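Local coordinates for protein diadenosine tetraphosphatase, putative (Trypanosoma brucei, PDB 2QJC) that binds two manganese ions in a calcineurin-like phosphoesterase fold and probably hydrolyses phosphate esters or anhydrides, perhaps diadenosine tetraphosphate, at residues V41-Q45 against G46-L50; E120-L123 against S124-P127. All blocks are in the same frame, centred on the assembly; numbering follows the deposited sequence.

In the fold
Both contacts are local, each in the connection between a helix and the strand that follows it. Contact 1 joins helix 31-41 to strand 49-52 and lies at the surface, away from the manganese site. Contact 2 joins helix 117-124 to strand 129-132 and is partly buried; the side chain of L126 is about 9 Å from those of the metal ligands D55 and H141. The two strands belong to different sheets. Helix 63-73 packs against both contacts. Contact 1 adds a carboxylate-to-backbone bond to its turn; contact 2 adds a bridging water, a weak amide bond and leucine packing. Each has one aromatic ring. The centres are about 22 Å apart and the contacts do not touch.

Contact 1 (V41-Q45 against G46-L50); sequences VSFKQ and GSDTL
F43 places CG opposite its N (chi1 -178°), which lays the ring along D48 CB. In D48, CG lies opposite the carbonyl carbon (chi1 -54°), and from there OD2 reaches back to the backbone of K44. The motif is a type II beta turn, K44-Q45-G46-S47. It lies in the connection of a beta-alpha-beta crossover, between helix 31-41 and strand 49-52. The helix ends in a Schellman motif, with S42 at positive phi. G46 also has positive phi, and its backbone angles call for glycine.

The carbonyl O of K44 holds two donors. S47 N closes the turn at 2.8 Å from K44 O. D48 N reaches the same K44 O at 3.0 Å. The two N-H groups come from opposite faces of the carbonyl plane, so this oxygen ties down both residues after the glycine.

D48 returns the grip. K44 N donates to D48 OD2 over 2.8 Å, fairly straight at 159°. It meets OD2 on the anti side, out of the carboxylate plane. OD2 also forms a salt bridge with R20, whose guanidinium binds V41 O as well. This positive partner probably favours the charged carboxylate.

On the apolar side, F43 CE1 lies 3.8 Å from D48 CB. The ring and L50 cross at about a right angle. L38 of helix 31-41, L73 of helix 63-73 and I22 of strand 21-24 also pack on F43, so the ring joins the turn to two helices and the sheet. The same F43 CE1 lies 4.0 Å from L50 CB.

Contact 2 (E120-L123 against S124-P127); sequences ETYL and SQLP
The backbone leaves helix 117-124 through one alpha-type bond, S124 N to E120 O at 3.0 Å, followed by i to i+3 bonds, the weak Q125 N to Y122 O and then L126 N to L123 O at 3.3 Å. The last closes a type I beta turn, L123-S124-Q125-L126, at the helix C-terminus, leading toward strand 129-132. L126 N approaches from well above the plane of the L123 carbonyl.

Q125 folds back over the last turn. Its CG sits between the backbone N and the carbonyl carbon (chi1 59°), which carries the chain across the helix end. Packing is tight there: Q125 CG is 2.9 Å from Y122 O. The amide NE2 reaches T121 O at 3.0 Å, a weak bond with an angle of 130°.

L126 sends its two methyls to different neighbours. CD2 meets the Y122 ring obliquely, 3.7 Å from Y122 CE2. CD1 packs 4.1 Å from L123 CD2, with the two leucines side by side and pointing the same way. Y122 is buried against helix 63-73, and its OH bonds to A75 O. L123 also packs on V67 of that helix and on L87 of helix 81-91.

A water spans the turn. It donates to L123 O at 2.9 Å and to L126 O at 2.8 Å, so L123 O holds both the water and L126 N.

Contact 1 (V41-Q45 against G46-L50)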
# COMPACT_ATOMS: atom_id res chain seq x y z
N VAL A 41 -3.17 -0.12 -17.84
CA VAL A 41 -2.10 -1.11 -17.83
C VAL A 41 -2.51 -2.35 -18.61
O VAL A 41 -1.74 -3.30 -18.73
CB VAL A 41 -1.71 -1.55 -16.39
CG1 VAL A 41 -1.41 -0.33 -15.53
CG2 VAL A 41 -2.81 -2.41 -15.78
N SER A 42 -3.74 -2.33 -19.13
CA SER A 42 -4.28 -3.45 -19.90
C SER A 42 -4.35 -4.70 -19.02
O SER A 42 -3.86 -5.77 -19.39
CB SER A 42 -3.40 -3.73 -21.13
OG SER A 42 -3.32 -2.58 -21.96
N PHE A 43 -4.96 -4.54 -17.85
CA PHE A 43 -5.12 -5.62 -16.89
C PHE A 43 -5.87 -6.80 -17.50
O PHE A 43 -6.96 -6.63 -18.06
CB PHE A 43 -5.88 -5.10 -15.66
CG PHE A 43 -6.06 -6.13 -14.58
CD1 PHE A 43 -4.98 -6.53 -13.80
CD2 PHE A 43 -7.30 -6.71 -14.36
CE1 PHE A 43 -5.15 -7.50 -12.81
CE2 PHE A 43 -7.48 -7.68 -13.38
CZ PHE A 43 -6.40 -8.07 -12.61
N LYS A 44 -5.29 -7.99 -17.39
CA LYS A 44 -5.91 -9.20 -17.94
C LYS A 44 -6.24 -10.18 -16.84
O LYS A 44 -5.40 -10.99 -16.44
CB LYS A 44 -4.96 -9.86 -18.95
CG LYS A 44 -4.30 -8.90 -19.92
CD LYS A 44 -5.33 -8.07 -20.68
CE LYS A 44 -6.25 -8.94 -21.52
NZ LYS A 44 -7.20 -8.09 -22.31
N GLN A 45 -7.47 -10.10 -16.33
CA GLN A 45 -7.91 -10.99 -15.26
C GLN A 45 -7.52 -12.44 -15.57
O GLN A 45 -7.53 -12.86 -16.73
CB GLN A 45 -9.42 -10.88 -15.09
CG GLN A 45 -9.94 -11.33 -13.73
CD GLN A 45 -11.41 -11.03 -13.55
OE1 GLN A 45 -11.89 -9.97 -13.96
NE2 GLN A 45 -12.14 -11.94 -12.92
N GLY A 46 -7.18 -13.20 -14.54
CA GLY A 46 -6.80 -14.58 -14.74
C GLY A 46 -5.34 -14.71 -15.13
O GLY A 46 -4.73 -15.76 -14.92
N SER A 47 -4.78 -13.65 -15.71
CA SER A 47 -3.38 -13.64 -16.12
C SER A 47 -2.54 -12.83 -15.15
O SER A 47 -1.66 -13.36 -14.47
CB SER A 47 -3.24 -13.05 -17.52
OG SER A 47 -3.83 -13.89 -18.50
N ASP A 48 -2.80 -11.53 -15.08
CA ASP A 48 -2.06 -10.65 -14.18
C ASP A 48 -2.53 -10.82 -12.74
O ASP A 48 -3.61 -11.34 -12.48
CB ASP A 48 -2.22 -9.18 -14.58
CG ASP A 48 -1.87 -8.93 -16.03
OD1 ASP A 48 -0.84 -9.46 -16.48
OD2 ASP A 48 -2.61 -8.18 -16.70
N THR A 49 -1.68 -10.38 -11.82
CA THR A 49 -2.00 -10.42 -10.40
C THR A 49 -1.97 -8.98 -9.94
O THR A 49 -1.07 -8.22 -10.32
CB THR A 49 -0.95 -11.22 -9.63
OG1 THR A 49 -0.82 -12.52 -10.21
CG2 THR A 49 -1.36 -11.37 -8.17
N LEU A 50 -2.96 -8.58 -9.16
CA LEU A 50 -3.03 -7.21 -8.67
C LEU A 50 -2.75 -7.17 -7.17
O LEU A 50 -3.24 -8.01 -6.42
CB LEU A 50 -4.43 -6.64 -8.97
CG LEU A 50 -4.71 -5.19 -8.57
CD1 LEU A 50 -3.69 -4.25 -9.22
CD2 LEU A 50 -6.12 -4.83 -9.01

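Contact 2 (E120-L123 against S124-P127)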
# COMPACT_ATOMS: atom_id res chain seq x y z
N GLU A 120 -16.01 -5.58 5.43
CA GLU A 120 -15.30 -5.75 6.70
C GLU A 120 -14.50 -7.06 6.72
O GLU A 120 -13.42 -7.13 7.31
CB GLU A 120 -16.30 -5.73 7.85
CG GLU A 120 -15.70 -6.01 9.22
CD GLU A 120 -16.76 -6.04 10.30
OE1 GLU A 120 -17.48 -5.03 10.45
OE2 GLU A 120 -16.87 -7.07 11.00
N THR A 121 -15.05 -8.09 6.08
CA THR A 121 -14.39 -9.39 6.04
C THR A 121 -13.13 -9.35 5.18
O THR A 121 -12.09 -9.90 5.57
CB THR A 121 -15.34 -10.48 5.50
OG1 THR A 121 -16.40 -10.68 6.45
CG2 THR A 121 -14.61 -11.79 5.29
N TYR A 122 -13.21 -8.71 4.02
CA TYR A 122 -12.08 -8.60 3.11
C TYR A 122 -10.92 -7.87 3.78
O TYR A 122 -9.77 -8.31 3.69
CB TYR A 122 -12.46 -7.84 1.83
CG TYR A 122 -11.33 -7.70 0.84
CD1 TYR A 122 -11.07 -8.68 -0.12
CD2 TYR A 122 -10.48 -6.58 0.88
CE1 TYR A 122 -10.00 -8.56 -1.02
CE2 TYR A 122 -9.40 -6.45 -0.01
CZ TYR A 122 -9.17 -7.44 -0.95
OH TYR A 122 -8.11 -7.30 -1.82
N LEU A 123 -11.22 -6.76 4.45
CA LEU A 123 -10.21 -5.97 5.15
C LEU A 123 -9.61 -6.71 6.33
O LEU A 123 -8.42 -6.60 6.63
CB LEU A 123 -10.82 -4.66 5.67
CG LEU A 123 -11.34 -3.63 4.67
CD1 LEU A 123 -11.80 -2.39 5.42
CD2 LEU A 123 -10.26 -3.27 3.68
N SER A 124 -10.46 -7.47 7.01
CA SER A 124 -10.05 -8.22 8.19
C SER A 124 -9.07 -9.35 7.90
O SER A 124 -8.48 -9.90 8.82
CB SER A 124 -11.30 -8.78 8.87
OG SER A 124 -10.98 -9.34 10.13
N GLN A 125 -8.88 -9.68 6.63
CA GLN A 125 -7.96 -10.76 6.28
C GLN A 125 -6.67 -10.30 5.61
O GLN A 125 -5.85 -11.11 5.20
CB GLN A 125 -8.67 -11.77 5.37
CG GLN A 125 -9.21 -11.17 4.08
CD GLN A 125 -10.19 -12.09 3.37
OE1 GLN A 125 -9.86 -13.23 3.02
NE2 GLN A 125 -11.41 -11.61 3.16
N LEU A 126 -6.47 -8.98 5.53
CA LEU A 126 -5.27 -8.44 4.90
C LEU A 126 -4.00 -8.55 5.74
O LEU A 126 -4.01 -8.22 6.93
CB LEU A 126 -5.47 -6.97 4.53
CG LEU A 126 -6.65 -6.56 3.64
CD1 LEU A 126 -6.56 -5.07 3.38
CD2 LEU A 126 -6.64 -7.34 2.32
N PRO A 127 -2.90 -9.01 5.14
CA PRO A 127 -1.64 -9.13 5.87
C PRO A 127 -0.97 -7.74 5.88
O PRO A 127 -1.47 -6.80 5.26
CB PRO A 127 -0.85 -10.13 5.04
CG PRO A 127 -1.24 -9.76 3.64
CD PRO A 127 -2.75 -9.52 3.76
O HOH W 1 -6.21 -7.33 8.34